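Local structure of monosaccharide-transporting ATPase (Actinobacillus succinogenes, 5DTE) at residues Asp94-Ile99 and Arg118-Ala123. The protein probably binds sugars in the periplasm for an ABC transporter, and holds beta-D-allopyranose between its two lobes. Sequence-based numbering, arbitrary orientation.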
ATOM      1  N   ASP A  94       7.842   8.905  -4.819  1.00 18.05           N
ATOM      2  CA  ASP A  94       7.978  10.270  -4.367  1.00 28.91           C
ATOM      3  C   ASP A  94       6.827  11.045  -4.999  1.00 36.86           C
ATOM      4  O   ASP A  94       6.629  10.975  -6.210  1.00 47.88           O
ATOM      5  CB  ASP A  94       9.340  10.823  -4.784  1.00 24.60           C
ATOM      6  CG  ASP A  94       9.692  12.092  -4.075  1.00 35.15           C
ATOM      7  OD1 ASP A  94      10.778  12.117  -3.457  1.00 47.05           O
ATOM      8  OD2 ASP A  94       8.904  13.063  -4.153  1.00 31.22           O
ATOM      9  N   SER A  95       6.052  11.767  -4.204  1.00 27.72           N
ATOM     10  CA  SER A  95       4.821  12.345  -4.738  1.00 31.12           C
ATOM     11  C   SER A  95       5.114  13.468  -5.733  1.00 35.62           C
ATOM     12  O   SER A  95       4.278  13.815  -6.582  1.00 28.11           O
ATOM     13  CB  SER A  95       3.929  12.854  -3.597  1.00 37.21           C
ATOM     14  OG  SER A  95       4.672  13.615  -2.656  1.00 42.00           O
ATOM     15  N   ILE A  96       6.324  14.009  -5.646  1.00 34.67           N
ATOM     16  CA  ILE A  96       6.667  15.213  -6.381  1.00 29.62           C
ATOM     17  C   ILE A  96       7.727  14.987  -7.457  1.00 32.74           C
ATOM     18  O   ILE A  96       7.625  15.522  -8.561  1.00 15.68           O
ATOM     19  CB  ILE A  96       7.126  16.285  -5.398  1.00 27.60           C
ATOM     20  CG1 ILE A  96       5.952  16.630  -4.486  1.00 24.21           C
ATOM     21  CG2 ILE A  96       7.676  17.505  -6.131  1.00 30.37           C
ATOM     22  CD1 ILE A  96       6.158  17.837  -3.630  1.00 38.53           C
ATOM     23  N   ALA A  97       8.721  14.165  -7.138  1.00 34.81           N
ATOM     24  CA  ALA A  97       9.846  13.899  -8.035  1.00 32.24           C
ATOM     25  C   ALA A  97       9.450  13.447  -9.433  1.00 29.16           C
ATOM     26  O   ALA A  97      10.149  13.744 -10.397  1.00 32.54           O
ATOM     27  CB  ALA A  97      10.748  12.869  -7.418  1.00 32.22           C
ATOM     28  N   PHE A  98       8.335  12.730  -9.540  1.00 28.56           N
ATOM     29  CA  PHE A  98       7.897  12.174 -10.825  1.00 30.65           C
ATOM     30  C   PHE A  98       7.068  13.110 -11.705  1.00 26.64           C
ATOM     31  O   PHE A  98       6.675  12.738 -12.803  1.00 32.37           O
ATOM     32  CB  PHE A  98       7.103  10.887 -10.589  1.00 30.01           C
ATOM     33  CG  PHE A  98       7.957   9.730 -10.167  1.00 29.12           C
ATOM     34  CD1 PHE A  98       8.328   9.579  -8.841  1.00 27.27           C
ATOM     35  CD2 PHE A  98       8.406   8.804 -11.098  1.00 26.85           C
ATOM     36  CE1 PHE A  98       9.120   8.527  -8.449  1.00 26.25           C
ATOM     37  CE2 PHE A  98       9.197   7.749 -10.715  1.00 28.38           C
ATOM     38  CZ  PHE A  98       9.555   7.607  -9.384  1.00 31.45           C
ATOM     39  N   ILE A  99       6.798  14.319 -11.240  1.00 20.92           N
ATOM     40  CA  ILE A  99       6.006  15.240 -12.045  1.00 22.94           C
ATOM     41  C   ILE A  99       6.689  15.645 -13.371  1.00 26.96           C
ATOM     42  O   ILE A  99       6.046  15.604 -14.414  1.00 33.31           O
ATOM     43  CB  ILE A  99       5.637  16.495 -11.231  1.00 19.27           C
ATOM     44  CG1 ILE A  99       4.546  16.145 -10.229  1.00 17.83           C
ATOM     45  CG2 ILE A  99       5.177  17.628 -12.132  1.00 16.55           C
ATOM     46  CD1 ILE A  99       4.135  17.319  -9.401  1.00 22.54           C
ATOM     47  N   ARG A 118       0.181   8.217  -4.663  1.00 25.88           N
ATOM     48  CA  ARG A 118      -0.431   9.323  -5.397  1.00 20.82           C
ATOM     49  C   ARG A 118       0.461  10.552  -5.441  1.00 28.22           C
ATOM     50  O   ARG A 118       0.962  11.012  -4.394  1.00 27.02           O
ATOM     51  CB  ARG A 118      -1.783   9.691  -4.791  1.00 20.08           C
ATOM     52  CG  ARG A 118      -2.600  10.655  -5.647  1.00 32.32           C
ATOM     53  CD  ARG A 118      -3.978  10.937  -5.027  1.00 54.03           C
ATOM     54  NE  ARG A 118      -4.492  12.259  -5.388  1.00 64.99           N
ATOM     55  CZ  ARG A 118      -5.073  12.547  -6.550  1.00 69.14           C
ATOM     56  NH1 ARG A 118      -5.498  13.782  -6.795  1.00 67.07           N
ATOM     57  NH2 ARG A 118      -5.222  11.607  -7.475  1.00 67.02           N
ATOM     58  N   LEU A 119       0.650  11.072  -6.660  1.00 29.75           N
ATOM     59  CA  LEU A 119       1.426  12.295  -6.892  1.00 31.31           C
ATOM     60  C   LEU A 119       0.787  13.519  -6.196  1.00 36.92           C
ATOM     61  O   LEU A 119      -0.434  13.607  -6.063  1.00 28.96           O
ATOM     62  CB  LEU A 119       1.581  12.573  -8.397  1.00 22.15           C
ATOM     63  CG  LEU A 119       2.240  11.586  -9.378  1.00 21.48           C
ATOM     64  CD1 LEU A 119       2.388  12.229 -10.750  1.00 14.79           C
ATOM     65  CD2 LEU A 119       3.580  11.070  -8.901  1.00 21.74           C
ATOM     66  N   ASP A 120       1.624  14.455  -5.750  1.00 42.22           N
ATOM     67  CA  ASP A 120       1.150  15.658  -5.067  1.00 42.51           C
ATOM     68  C   ASP A 120       0.175  16.431  -5.949  1.00 38.88           C
ATOM     69  O   ASP A 120       0.548  16.882  -7.031  1.00 41.67           O
ATOM     70  CB  ASP A 120       2.330  16.552  -4.682  1.00 42.11           C
ATOM     71  CG  ASP A 120       2.085  17.321  -3.400  1.00 48.84           C
ATOM     72  OD1 ASP A 120       1.853  16.673  -2.356  1.00 50.61           O
ATOM     73  OD2 ASP A 120       2.124  18.570  -3.438  1.00 49.40           O
ATOM     74  N   ALA A 121      -1.069  16.575  -5.499  1.00 31.07           N
ATOM     75  CA  ALA A 121      -2.087  17.241  -6.301  1.00 28.58           C
ATOM     76  C   ALA A 121      -1.771  18.716  -6.504  1.00 30.02           C
ATOM     77  O   ALA A 121      -1.765  19.206  -7.637  1.00 29.05           O
ATOM     78  CB  ALA A 121      -3.443  17.081  -5.667  1.00 38.92           C
ATOM     79  N   LYS A 122      -1.504  19.427  -5.413  1.00 35.51           N
ATOM     80  CA  LYS A 122      -1.205  20.855  -5.507  1.00 33.85           C
ATOM     81  C   LYS A 122       0.033  21.142  -6.347  1.00 30.00           C
ATOM     82  O   LYS A 122       0.096  22.170  -7.017  1.00 44.40           O
ATOM     83  CB  LYS A 122      -1.034  21.470  -4.120  1.00 16.24           C
ATOM     84  CG  LYS A 122      -2.337  21.965  -3.548  1.00 33.48           C
ATOM     85  CD  LYS A 122      -2.138  23.184  -2.665  1.00 33.05           C
ATOM     86  CE  LYS A 122      -3.436  23.565  -1.968  1.00 38.09           C
ATOM     87  NZ  LYS A 122      -3.302  24.803  -1.154  1.00 42.18           N
ATOM     88  N   ALA A 123       1.010  20.239  -6.309  1.00 20.95           N
ATOM     89  CA  ALA A 123       2.236  20.382  -7.095  1.00 19.81           C
ATOM     90  C   ALA A 123       2.003  20.110  -8.589  1.00 32.23           C
ATOM     91  O   ALA A 123       2.552  20.794  -9.465  1.00 36.54           O
ATOM     92  CB  ALA A 123       3.301  19.457  -6.552  1.00 25.11           C
TER
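Ser95 and Leu119 bring together two loops that leave neighbouring parallel strands, 87-90 and 112-115, in one lobe of a periplasmic sugar-binding fold; each loop leads into a helix, 99-105 or 121-126. One backbone hydrogen bond joins them: Asp120 N donates to Ser95 O at 2.9 Å. It is fairly straight at the hydrogen (163°), but the donor sits 43° above the carbonyl plane. Leu119 CA adds a bent CA-H...O contact to the same oxygen, Ser95 O, at 3.2 Å. Within 94-99, Asp94 OD2 makes an Asx turn with Ile96 N, received through its anti lone pair at 3.1 Å; a second hydrogen bond to Asp94 OD2, from Ala97 N at 3.2 Å and above the carboxylate plane, completes an Asx motif.

Carbon contacts flank the bond between the loops. Leu119 CD2 meets Phe98 CB at 3.9 Å, and the Phe98 ring turns away to pack on Leu73 and Val74 of helix 70-82. Ile96 and the N-cap residue Asp120 run side by side, with Ile96 CG1 3.6 Å from the aliphatic CB of Asp120. Ile99 places CG1 anti to its carbonyl carbon (chi1 -74°) and continues fully extended, a reach that sets its CD1 3.7 Å from Ala123 CB.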